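PDB 3WCZ: aldo-keto reductase 2E from Bombyx mori, which reduces 3-dehydroecdysone with NADPH as cosubstrate, may help regulate molting in the silkworm, and acts more weakly on phenylglyoxal and isatin in vitro. Local coordinates for residues 17-22 against 270-275; 85-90 against 118-123; 138-143 against 155-160. One frame throughout, in Å; residues are numbered along the deposited sequence. Where two conformers were deposited one is given.

Contact 1 of 3, residues 17-22 against 270-275; sequences PIVALG and IDLFDF. With NAP (NADP nicotinamide-adenine-dinucleotide phosphate), chain B.
In the (beta/alpha)8 barrel of this aldo-keto reductase, Ile18 and Val19, just ahead of the first barrel strand 21-22, pack against the loop that leaves helix 263-270. Val19 makes most of the contact. With CG1 anti to the backbone N (chi1 -180°), its other methyl, CG2, is turned toward the loop. There Val19 CG2 meets the edge of the Phe273 ring nearly in its plane, 3.8 Å from Phe273 CZ. The same methyl lies 4.0 Å from Leu272 CD1, and Val19 CB approaches Ile270 CG1 at 4.2 Å. A compact beta-branched residue suits a place bordered by three larger apolar side chains. An inverse gamma turn centred on Asp271 lies between Ile270 and Leu272, and both side chains touch the valine. Leu272 CB lies over one face of the Phe273 ring, toward its rim.

Onward from Val19, backbone bonds from Ala20 to Pro256 and from Gly22 to Pro258 join this segment to strand 255-256 and its exit. Gly22, lacking a side chain, lets the nicotinamide ribose of NADP approach, O2D 3.3 Å from Gly22 CA. Ile18 is longer and reaches the ring obliquely, Ile18 CD1 lying 3.8 Å from Phe273 CE1.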
# COMPACT_ATOMS: atom_id res chain seq x y z
N PRO A 17 -7.44 7.54 -5.28
CA PRO A 17 -6.44 8.60 -5.13
C PRO A 17 -5.05 8.01 -5.15
O PRO A 17 -4.83 6.97 -4.52
CB PRO A 17 -6.75 9.21 -3.75
CG PRO A 17 -8.18 8.78 -3.47
CD PRO A 17 -8.34 7.44 -4.12
N ILE A 18 -4.11 8.67 -5.81
CA ILE A 18 -2.82 8.08 -6.09
C ILE A 18 -1.74 8.28 -5.01
O ILE A 18 -0.61 7.88 -5.20
CB ILE A 18 -2.29 8.50 -7.48
CG1 ILE A 18 -1.94 9.97 -7.48
CG2 ILE A 18 -3.35 8.15 -8.52
CD1 ILE A 18 -1.57 10.44 -8.87
N VAL A 19 -2.10 8.87 -3.87
CA VAL A 19 -1.28 8.82 -2.67
C VAL A 19 -2.13 8.25 -1.55
O VAL A 19 -3.25 8.71 -1.35
CB VAL A 19 -0.73 10.20 -2.25
CG1 VAL A 19 0.10 10.08 -1.03
CG2 VAL A 19 0.07 10.85 -3.42
N ALA A 20 -1.61 7.26 -0.82
CA ALA A 20 -2.28 6.70 0.34
C ALA A 20 -1.45 6.90 1.59
O ALA A 20 -0.23 6.75 1.56
CB ALA A 20 -2.54 5.20 0.13
N LEU A 21 -2.13 7.21 2.68
CA LEU A 21 -1.46 7.20 3.98
C LEU A 21 -1.21 5.78 4.46
O LEU A 21 -2.15 4.99 4.56
CB LEU A 21 -2.28 7.93 5.03
CG LEU A 21 -1.64 7.95 6.43
CD1 LEU A 21 -0.43 8.89 6.49
CD2 LEU A 21 -2.62 8.33 7.50
N GLY A 22 0.03 5.44 4.74
CA GLY A 22 0.32 4.16 5.35
C GLY A 22 0.07 4.14 6.84
O GLY A 22 0.38 5.10 7.55
N ILE A 270 2.09 14.46 0.35
CA ILE A 270 1.08 14.52 -0.72
C ILE A 270 1.33 15.71 -1.66
O ILE A 270 0.67 15.83 -2.68
CB ILE A 270 -0.35 14.52 -0.11
CG1 ILE A 270 -1.40 14.19 -1.18
CG2 ILE A 270 -0.64 15.82 0.59
CD1 ILE A 270 -2.69 13.71 -0.56
N ASP A 271 2.33 16.54 -1.35
CA ASP A 271 2.61 17.73 -2.16
C ASP A 271 3.55 17.39 -3.32
O ASP A 271 4.69 17.83 -3.36
CB ASP A 271 3.16 18.85 -1.27
CG ASP A 271 3.21 20.20 -1.96
OD1 ASP A 271 2.66 20.35 -3.07
OD2 ASP A 271 3.82 21.12 -1.36
N LEU A 272 3.04 16.61 -4.27
CA LEU A 272 3.86 15.98 -5.32
C LEU A 272 3.45 16.37 -6.72
O LEU A 272 3.95 15.78 -7.67
CB LEU A 272 3.74 14.44 -5.18
CG LEU A 272 3.96 13.82 -3.80
CD1 LEU A 272 3.73 12.32 -3.89
CD2 LEU A 272 5.34 14.09 -3.27
N PHE A 273 2.52 17.33 -6.85
CA PHE A 273 1.84 17.53 -8.13
C PHE A 273 2.11 18.88 -8.77
O PHE A 273 1.43 19.26 -9.72
CB PHE A 273 0.35 17.18 -7.97
CG PHE A 273 0.18 15.80 -7.44
CD1 PHE A 273 0.43 14.71 -8.26
CD2 PHE A 273 -0.08 15.58 -6.09
CE1 PHE A 273 0.39 13.45 -7.76
CE2 PHE A 273 -0.12 14.28 -5.59
CZ PHE A 273 0.10 13.23 -6.43
N ASP A 274 3.16 19.54 -8.29
CA ASP A 274 3.61 20.79 -8.89
C ASP A 274 5.01 20.63 -9.51
O ASP A 274 5.64 21.63 -9.87
CB ASP A 274 3.56 21.91 -7.83
CG ASP A 274 4.48 21.68 -6.66
OD1 ASP A 274 4.94 20.54 -6.45
OD2 ASP A 274 4.73 22.66 -5.88
N PHE A 275 5.46 19.39 -9.69
CA PHE A 275 6.72 19.10 -10.36
C PHE A 275 6.69 17.68 -10.84
O PHE A 275 5.81 16.91 -10.46
CB PHE A 275 7.94 19.33 -9.45
CG PHE A 275 8.23 18.21 -8.47
CD1 PHE A 275 7.37 17.95 -7.40
CD2 PHE A 275 9.37 17.45 -8.60
CE1 PHE A 275 7.68 16.93 -6.49
CE2 PHE A 275 9.68 16.49 -7.69
CZ PHE A 275 8.83 16.23 -6.64
PA NAP B . 7.61 4.08 4.74
O1A NAP B . 6.45 4.92 4.39
O2A NAP B . 8.43 3.40 3.76
O5B NAP B . 8.58 4.78 5.75
C5B NAP B . 8.10 5.40 6.90
C4B NAP B . 9.18 6.11 7.71
O4B NAP B . 9.61 7.29 7.01
C3B NAP B . 8.80 6.53 9.08
O3B NAP B . 9.92 6.34 9.90
C2B NAP B . 8.47 7.94 8.91
O2B NAP B . 8.60 8.71 10.09
C1B NAP B . 9.45 8.40 7.86
N9A NAP B . 9.02 9.49 7.01
C8A NAP B . 7.79 9.65 6.49
N7A NAP B . 7.75 10.68 5.66
C5A NAP B . 9.00 11.23 5.63
C6A NAP B . 9.56 12.32 4.95
N6A NAP B . 8.84 13.16 4.10
N1A NAP B . 10.86 12.57 5.18
C2A NAP B . 11.58 11.79 5.99
N3A NAP B . 11.08 10.73 6.65
C4A NAP B . 9.79 10.45 6.46
O3 NAP B . 7.04 2.97 5.77
PN NAP B . 6.37 1.53 5.74
O1N NAP B . 5.46 1.52 6.91
O2N NAP B . 7.46 0.52 5.66
O5D NAP B . 5.54 1.43 4.39
C5D NAP B . 4.48 2.28 4.13
C4D NAP B . 3.09 1.65 4.19
O4D NAP B . 2.93 0.66 3.19
C3D NAP B . 2.78 0.92 5.45
O3D NAP B . 2.57 1.78 6.55
C2D NAP B . 1.64 0.12 5.06
O2D NAP B . 0.49 0.91 4.95
C1D NAP B . 2.09 -0.38 3.70
N1N NAP B . 2.81 -1.65 3.63
C2N NAP B . 2.21 -2.74 3.12
C3N NAP B . 2.90 -3.93 3.04
C7N NAP B . 2.18 -5.07 2.42
O7N NAP B . 1.20 -4.92 1.65
N7N NAP B . 2.72 -6.29 2.63
C4N NAP B . 4.21 -4.05 3.54
C5N NAP B . 4.84 -2.90 4.04
C6N NAP B . 4.10 -1.73 4.07
P2B NAP B . 7.40 9.61 10.66
O1X NAP B . 7.98 10.18 11.97
O2X NAP B . 7.15 10.69 9.70
O3X NAP B . 6.23 8.69 10.89

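Contact 2 of 3, residues 85-90 against 118-123; sequences TTKLWN and LIHFPI. With NAP (NADP nicotinamide-adenine-dinucleotide phosphate), chain B.
The His120 imidazole is sandwiched between Lys87 and Trp89. On one face lies the Lys87 chain, its CD 3.6 Å from the ring centroid and 5° off the normal, a CH-pi contact. On the opposite face the Trp89 benzo edge arrives in a T-shaped stack, centroids 5.0 Å apart and planes at 83°. The imidazole edge carries water 1, 2.9 Å from His120 ND1, and at NE2 the carboxamide N7N of NADP, 3.4 Å away. Water 1 donates to Lys87 O, a bridge that probably helps fix the ring's rotation. The indole has Asn90 CG over its centre, while Asn90 OD1 lies at the edge of the Phe121 ring, 3.6 Å from Phe121 CD1. Water 2 accepts from Phe121 N and lies 2.7 Å from both Leu88 O and Asn90 OD1.

Strands 83-88 and 114-119 pair in parallel: Leu118 N bonds to Thr86 O, Leu88 N to Leu118 O, and His120 N to Leu88 O. Lys87 runs straight until a bend at chi4 (76°) brings NZ to Asp53 OD2 and to OH of Tyr58, the likely proton donor. Asp53, Tyr58, Lys87 and His120 match the catalytic tetrad of aldo-keto reductases, at the carboxyl ends of the barrel strands.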
# COMPACT_ATOMS: atom_id res chain seq x y z
N THR A 85 -8.63 1.33 2.08
CA THR A 85 -8.05 0.06 1.67
C THR A 85 -7.68 -0.75 2.91
O THR A 85 -7.00 -0.25 3.79
CB THR A 85 -6.77 0.28 0.84
OG1 THR A 85 -7.14 0.96 -0.36
CG2 THR A 85 -6.08 -1.01 0.46
N THR A 86 -8.13 -2.01 2.98
CA THR A 86 -7.64 -2.92 4.01
C THR A 86 -7.37 -4.29 3.37
O THR A 86 -7.54 -4.47 2.16
CB THR A 86 -8.52 -2.97 5.25
OG1 THR A 86 -7.73 -3.54 6.29
CG2 THR A 86 -9.82 -3.72 5.04
N LYS A 87 -6.90 -5.22 4.21
CA LYS A 87 -6.28 -6.45 3.71
C LYS A 87 -6.69 -7.66 4.55
O LYS A 87 -6.76 -7.59 5.79
CB LYS A 87 -4.75 -6.33 3.70
CG LYS A 87 -4.22 -5.01 3.17
CD LYS A 87 -2.72 -5.03 2.94
CE LYS A 87 -2.16 -3.68 2.57
NZ LYS A 87 -2.04 -2.77 3.73
N LEU A 88 -6.90 -8.75 3.83
CA LEU A 88 -7.24 -10.07 4.37
C LEU A 88 -5.97 -10.76 4.81
O LEU A 88 -5.05 -10.94 4.00
CB LEU A 88 -7.85 -10.88 3.22
CG LEU A 88 -8.23 -12.33 3.55
CD1 LEU A 88 -9.55 -12.40 4.35
CD2 LEU A 88 -8.28 -13.14 2.26
N TRP A 89 -5.90 -11.17 6.07
CA TRP A 89 -4.70 -11.80 6.58
C TRP A 89 -4.58 -13.28 6.17
O TRP A 89 -5.55 -13.91 5.71
CB TRP A 89 -4.53 -11.58 8.10
CG TRP A 89 -3.18 -12.05 8.59
CD1 TRP A 89 -2.94 -13.01 9.55
CD2 TRP A 89 -1.90 -11.62 8.12
NE1 TRP A 89 -1.59 -13.20 9.67
CE2 TRP A 89 -0.93 -12.37 8.81
CE3 TRP A 89 -1.49 -10.69 7.16
CZ2 TRP A 89 0.43 -12.20 8.58
CZ3 TRP A 89 -0.15 -10.54 6.92
CH2 TRP A 89 0.80 -11.28 7.63
N ASN A 90 -3.37 -13.82 6.33
CA ASN A 90 -2.97 -15.11 5.79
C ASN A 90 -3.72 -16.31 6.40
O ASN A 90 -3.72 -17.38 5.79
CB ASN A 90 -1.49 -15.34 6.02
CG ASN A 90 -0.61 -14.31 5.35
OD1 ASN A 90 -1.04 -13.51 4.51
ND2 ASN A 90 0.66 -14.31 5.76
N LEU A 118 -7.73 -6.25 -0.27
CA LEU A 118 -6.59 -6.95 -0.83
C LEU A 118 -6.30 -8.25 -0.12
O LEU A 118 -6.34 -8.30 1.12
CB LEU A 118 -5.33 -6.09 -0.71
CG LEU A 118 -5.39 -4.72 -1.37
CD1 LEU A 118 -4.09 -3.97 -1.11
CD2 LEU A 118 -5.63 -4.81 -2.85
N ILE A 119 -5.93 -9.27 -0.89
CA ILE A 119 -5.31 -10.44 -0.28
C ILE A 119 -3.90 -10.01 0.13
O ILE A 119 -3.10 -9.61 -0.73
CB ILE A 119 -5.23 -11.62 -1.27
CG1 ILE A 119 -6.61 -12.00 -1.81
CG2 ILE A 119 -4.56 -12.82 -0.57
CD1 ILE A 119 -6.57 -13.24 -2.71
N HIS A 120 -3.56 -10.08 1.41
CA HIS A 120 -2.32 -9.47 1.91
C HIS A 120 -1.06 -10.17 1.38
O HIS A 120 -0.09 -9.52 1.02
CB HIS A 120 -2.35 -9.45 3.45
CG HIS A 120 -1.46 -8.43 4.08
ND1 HIS A 120 -1.80 -7.78 5.26
CD2 HIS A 120 -0.25 -7.95 3.72
CE1 HIS A 120 -0.81 -6.95 5.58
NE2 HIS A 120 0.13 -7.02 4.66
N PHE A 121 -1.10 -11.51 1.34
CA PHE A 121 -0.05 -12.33 0.73
C PHE A 121 -0.70 -13.53 0.04
O PHE A 121 -1.80 -13.98 0.43
CB PHE A 121 0.92 -12.91 1.78
CG PHE A 121 1.86 -11.91 2.38
CD1 PHE A 121 1.49 -11.22 3.51
CD2 PHE A 121 3.12 -11.71 1.85
CE1 PHE A 121 2.36 -10.29 4.09
CE2 PHE A 121 3.99 -10.76 2.39
CZ PHE A 121 3.61 -10.06 3.52
N PRO A 122 0.03 -14.14 -0.91
CA PRO A 122 -0.52 -15.34 -1.57
C PRO A 122 -0.37 -16.60 -0.70
O PRO A 122 -0.90 -17.64 -1.08
CB PRO A 122 0.30 -15.46 -2.86
CG PRO A 122 1.61 -14.75 -2.56
CD PRO A 122 1.24 -13.64 -1.58
N ILE A 123 0.35 -16.51 0.39
CA ILE A 123 0.57 -17.59 1.33
C ILE A 123 -0.62 -17.72 2.25
O ILE A 123 -1.21 -16.74 2.68
CB ILE A 123 1.83 -17.29 2.20
CG1 ILE A 123 3.06 -17.12 1.31
CG2 ILE A 123 2.06 -18.36 3.22
CD1 ILE A 123 4.22 -16.42 2.02
PA NAP B . 7.61 4.08 4.74
O1A NAP B . 6.45 4.92 4.39
O2A NAP B . 8.43 3.40 3.76
O5B NAP B . 8.58 4.78 5.75
C5B NAP B . 8.10 5.40 6.90
C4B NAP B . 9.18 6.11 7.71
O4B NAP B . 9.61 7.29 7.01
C3B NAP B . 8.80 6.53 9.08
O3B NAP B . 9.92 6.34 9.90
C2B NAP B . 8.47 7.94 8.91
O2B NAP B . 8.60 8.71 10.09
C1B NAP B . 9.45 8.40 7.86
N9A NAP B . 9.02 9.49 7.01
C8A NAP B . 7.79 9.65 6.49
N7A NAP B . 7.75 10.68 5.66
C5A NAP B . 9.00 11.23 5.63
C6A NAP B . 9.56 12.32 4.95
N6A NAP B . 8.84 13.16 4.10
N1A NAP B . 10.86 12.57 5.18
C2A NAP B . 11.58 11.79 5.99
N3A NAP B . 11.08 10.73 6.65
C4A NAP B . 9.79 10.45 6.46
O3 NAP B . 7.04 2.97 5.77
PN NAP B . 6.37 1.53 5.74
O1N NAP B . 5.46 1.52 6.91
O2N NAP B . 7.46 0.52 5.66
O5D NAP B . 5.54 1.43 4.39
C5D NAP B . 4.48 2.28 4.13
C4D NAP B . 3.09 1.65 4.19
O4D NAP B . 2.93 0.66 3.19
C3D NAP B . 2.78 0.92 5.45
O3D NAP B . 2.57 1.78 6.55
C2D NAP B . 1.64 0.12 5.06
O2D NAP B . 0.49 0.91 4.95
C1D NAP B . 2.09 -0.38 3.70
N1N NAP B . 2.81 -1.65 3.63
C2N NAP B . 2.21 -2.74 3.12
C3N NAP B . 2.90 -3.93 3.04
C7N NAP B . 2.18 -5.07 2.42
O7N NAP B . 1.20 -4.92 1.65
N7N NAP B . 2.72 -6.29 2.63
C4N NAP B . 4.21 -4.05 3.54
C5N NAP B . 4.84 -2.90 4.04
C6N NAP B . 4.10 -1.73 4.07
P2B NAP B . 7.40 9.61 10.66
O1X NAP B . 7.98 10.18 11.97
O2X NAP B . 7.15 10.69 9.70
O3X NAP B . 6.23 8.69 10.89
O HOH W 1 -3.99 -8.19 7.09
O HOH W 2 -3.27 -12.80 3.15

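Contact 3 of 3, residues 138-143 against 155-160; sequences ETWQGM and IGVSNF. With NAP (NADP nicotinamide-adenine-dinucleotide phosphate), chain B; EDO (1,2-ethanediol), chain F.
Ile155 fills the hollow that Trp140 and Met143 make on the inner side of helix 136-148. Its CG1 stands between the backbone N and the carbonyl carbon (chi1 54°), which carries CD1 over the indole. Ile155 CD1 lies 3.9 Å from the centroid of the six-membered ring of Trp140, a CH-pi contact displaced toward the rim. Met143 CB rests on the same indole face beside that methyl, 3.9 Å from Ile155 CD1. The second branch, Ile155 CG2, settles 3.5 Å from Met143 O.

Farther along strand 152-158 the bump is Val157 CG1, which approaches Trp140 CZ3 obliquely at 3.7 Å. Between these two branched residues, Gly156 offers only backbone, and its carbonyl O sits at the indole edge, near the ring plane, 3.5 Å from Trp140 CZ3. The broad tryptophan can thus span three strand residues.

The axes of helix segment 138-143 and strand 155-158 approach to 9.4 Å, their N-to-C directions 145° apart, roughly antiparallel. Ser158 OG lies 2.9 Å from O7N of NADP, and Asn159 OD1 accepts from N7N: apolar fit appears to hold the strand on its helix while its carboxyl end offers polar groups to the cofactor.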
# COMPACT_ATOMS: atom_id res chain seq x y z
N GLU A 138 -8.75 -19.99 -4.67
CA GLU A 138 -9.91 -20.16 -3.82
C GLU A 138 -10.20 -18.90 -3.01
O GLU A 138 -11.34 -18.45 -2.89
CB GLU A 138 -9.73 -21.35 -2.89
CG GLU A 138 -10.86 -21.43 -1.93
CD GLU A 138 -10.85 -22.65 -1.05
OE1 GLU A 138 -10.47 -23.73 -1.57
OE2 GLU A 138 -11.24 -22.54 0.13
N THR A 139 -9.15 -18.31 -2.46
CA THR A 139 -9.30 -17.10 -1.68
C THR A 139 -9.92 -16.02 -2.58
O THR A 139 -10.78 -15.24 -2.16
CB THR A 139 -7.91 -16.65 -1.19
OG1 THR A 139 -7.24 -17.77 -0.60
CG2 THR A 139 -8.01 -15.52 -0.18
N TRP A 140 -9.46 -15.98 -3.83
CA TRP A 140 -9.93 -14.98 -4.78
C TRP A 140 -11.42 -15.17 -5.06
O TRP A 140 -12.14 -14.17 -5.27
CB TRP A 140 -9.11 -15.02 -6.07
CG TRP A 140 -9.39 -13.88 -7.00
CD1 TRP A 140 -10.01 -13.95 -8.20
CD2 TRP A 140 -9.10 -12.51 -6.77
NE1 TRP A 140 -10.13 -12.69 -8.74
CE2 TRP A 140 -9.55 -11.79 -7.89
CE3 TRP A 140 -8.51 -11.81 -5.71
CZ2 TRP A 140 -9.42 -10.41 -7.99
CZ3 TRP A 140 -8.39 -10.45 -5.81
CH2 TRP A 140 -8.84 -9.76 -6.93
N GLN A 141 -11.92 -16.39 -5.04
CA GLN A 141 -13.33 -16.55 -5.18
C GLN A 141 -14.10 -15.93 -4.01
O GLN A 141 -15.14 -15.31 -4.22
CB GLN A 141 -13.68 -17.99 -5.33
CG GLN A 141 -15.09 -18.09 -5.56
CD GLN A 141 -15.47 -19.46 -5.84
OE1 GLN A 141 -14.63 -20.31 -6.13
NE2 GLN A 141 -16.77 -19.70 -5.79
N GLY A 142 -13.56 -16.02 -2.80
CA GLY A 142 -14.14 -15.33 -1.67
C GLY A 142 -14.10 -13.81 -1.88
O GLY A 142 -15.01 -13.11 -1.46
N MET A 143 -13.01 -13.31 -2.46
CA MET A 143 -12.89 -11.89 -2.78
C MET A 143 -13.96 -11.48 -3.79
O MET A 143 -14.58 -10.41 -3.62
CB MET A 143 -11.50 -11.54 -3.33
CG MET A 143 -10.36 -11.85 -2.36
SD MET A 143 -10.31 -10.86 -0.83
CE MET A 143 -9.64 -9.33 -1.51
N ILE A 155 -11.49 -5.16 -5.63
CA ILE A 155 -10.69 -6.21 -5.05
C ILE A 155 -9.34 -6.31 -5.75
O ILE A 155 -9.23 -6.09 -6.95
CB ILE A 155 -11.43 -7.59 -5.05
CG1 ILE A 155 -11.93 -7.97 -6.46
CG2 ILE A 155 -12.56 -7.57 -4.03
CD1 ILE A 155 -12.48 -9.39 -6.47
N GLY A 156 -8.30 -6.59 -4.97
CA GLY A 156 -6.97 -6.78 -5.52
C GLY A 156 -6.12 -7.65 -4.62
O GLY A 156 -6.61 -8.35 -3.72
N VAL A 157 -4.82 -7.64 -4.90
CA VAL A 157 -3.89 -8.50 -4.19
C VAL A 157 -2.67 -7.72 -3.76
O VAL A 157 -2.47 -6.55 -4.15
CB VAL A 157 -3.49 -9.72 -5.08
CG1 VAL A 157 -4.71 -10.57 -5.40
CG2 VAL A 157 -2.72 -9.28 -6.35
N SER A 158 -1.83 -8.37 -2.95
CA SER A 158 -0.60 -7.76 -2.49
C SER A 158 0.46 -8.86 -2.42
O SER A 158 0.14 -10.02 -2.10
CB SER A 158 -0.85 -7.13 -1.12
OG SER A 158 0.27 -6.43 -0.62
N ASN A 159 1.70 -8.51 -2.70
CA ASN A 159 2.81 -9.45 -2.62
C ASN A 159 2.63 -10.64 -3.56
O ASN A 159 3.13 -11.74 -3.28
CB ASN A 159 3.03 -9.92 -1.18
CG ASN A 159 3.35 -8.79 -0.26
OD1 ASN A 159 2.56 -8.39 0.63
ND2 ASN A 159 4.52 -8.26 -0.43
N PHE A 160 2.01 -10.42 -4.71
CA PHE A 160 1.94 -11.45 -5.74
C PHE A 160 3.05 -11.24 -6.77
O PHE A 160 3.26 -10.13 -7.26
CB PHE A 160 0.60 -11.46 -6.48
CG PHE A 160 -0.50 -12.22 -5.77
CD1 PHE A 160 -0.78 -12.00 -4.43
CD2 PHE A 160 -1.31 -13.12 -6.46
CE1 PHE A 160 -1.80 -12.67 -3.80
CE2 PHE A 160 -2.33 -13.82 -5.81
CZ PHE A 160 -2.58 -13.58 -4.51
PA NAP B . 7.61 4.08 4.74
O1A NAP B . 6.45 4.92 4.39
O2A NAP B . 8.43 3.40 3.76
O5B NAP B . 8.58 4.78 5.75
C5B NAP B . 8.10 5.40 6.90
C4B NAP B . 9.18 6.11 7.71
O4B NAP B . 9.61 7.29 7.01
C3B NAP B . 8.80 6.53 9.08
O3B NAP B . 9.92 6.34 9.90
C2B NAP B . 8.47 7.94 8.91
O2B NAP B . 8.60 8.71 10.09
C1B NAP B . 9.45 8.40 7.86
N9A NAP B . 9.02 9.49 7.01
C8A NAP B . 7.79 9.65 6.49
N7A NAP B . 7.75 10.68 5.66
C5A NAP B . 9.00 11.23 5.63
C6A NAP B . 9.56 12.32 4.95
N6A NAP B . 8.84 13.16 4.10
N1A NAP B . 10.86 12.57 5.18
C2A NAP B . 11.58 11.79 5.99
N3A NAP B . 11.08 10.73 6.65
C4A NAP B . 9.79 10.45 6.46
O3 NAP B . 7.04 2.97 5.77
PN NAP B . 6.37 1.53 5.74
O1N NAP B . 5.46 1.52 6.91
O2N NAP B . 7.46 0.52 5.66
O5D NAP B . 5.54 1.43 4.39
C5D NAP B . 4.48 2.28 4.13
C4D NAP B . 3.09 1.65 4.19
O4D NAP B . 2.93 0.66 3.19
C3D NAP B . 2.78 0.92 5.45
O3D NAP B . 2.57 1.78 6.55
C2D NAP B . 1.64 0.12 5.06
O2D NAP B . 0.49 0.91 4.95
C1D NAP B . 2.09 -0.38 3.70
N1N NAP B . 2.81 -1.65 3.63
C2N NAP B . 2.21 -2.74 3.12
C3N NAP B . 2.90 -3.93 3.04
C7N NAP B . 2.18 -5.07 2.42
O7N NAP B . 1.20 -4.92 1.65
N7N NAP B . 2.72 -6.29 2.63
C4N NAP B . 4.21 -4.05 3.54
C5N NAP B . 4.84 -2.90 4.04
C6N NAP B . 4.10 -1.73 4.07
P2B NAP B . 7.40 9.61 10.66
O1X NAP B . 7.98 10.18 11.97
O2X NAP B . 7.15 10.69 9.70
O3X NAP B . 6.23 8.69 10.89
C1 EDO F . 6.57 -9.39 -5.53
O1 EDO F . 7.87 -8.85 -5.25
C2 EDO F . 6.14 -10.29 -4.40
O2 EDO F . 6.25 -9.62 -3.14

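All three contacts reach the same eight-stranded parallel barrel sheet. Contacts 2 and 3 are nearly fully buried, whereas contact 1 is buried around Val19 but partly exposed at Ile18 and Phe273. Contacts 2 and 3 are neighbours, with centres about 7 Å apart, because strands 114-119 and 152-158 adjoin: Ile119 N probably bonds to Gly156 O, and Asn159 OD1 lies against the Phe121 ring. The centre of contact 1 is about 23 Å from that of contact 2, on the opposite side of the chain's centre. Only contact 2 joins its segments by strand pairing; contacts 1 and 3 rely on apolar packing. The cofactor spans them, its nicotinamide ribose beside Gly22 and its carboxamide beside 118-123 and 155-160.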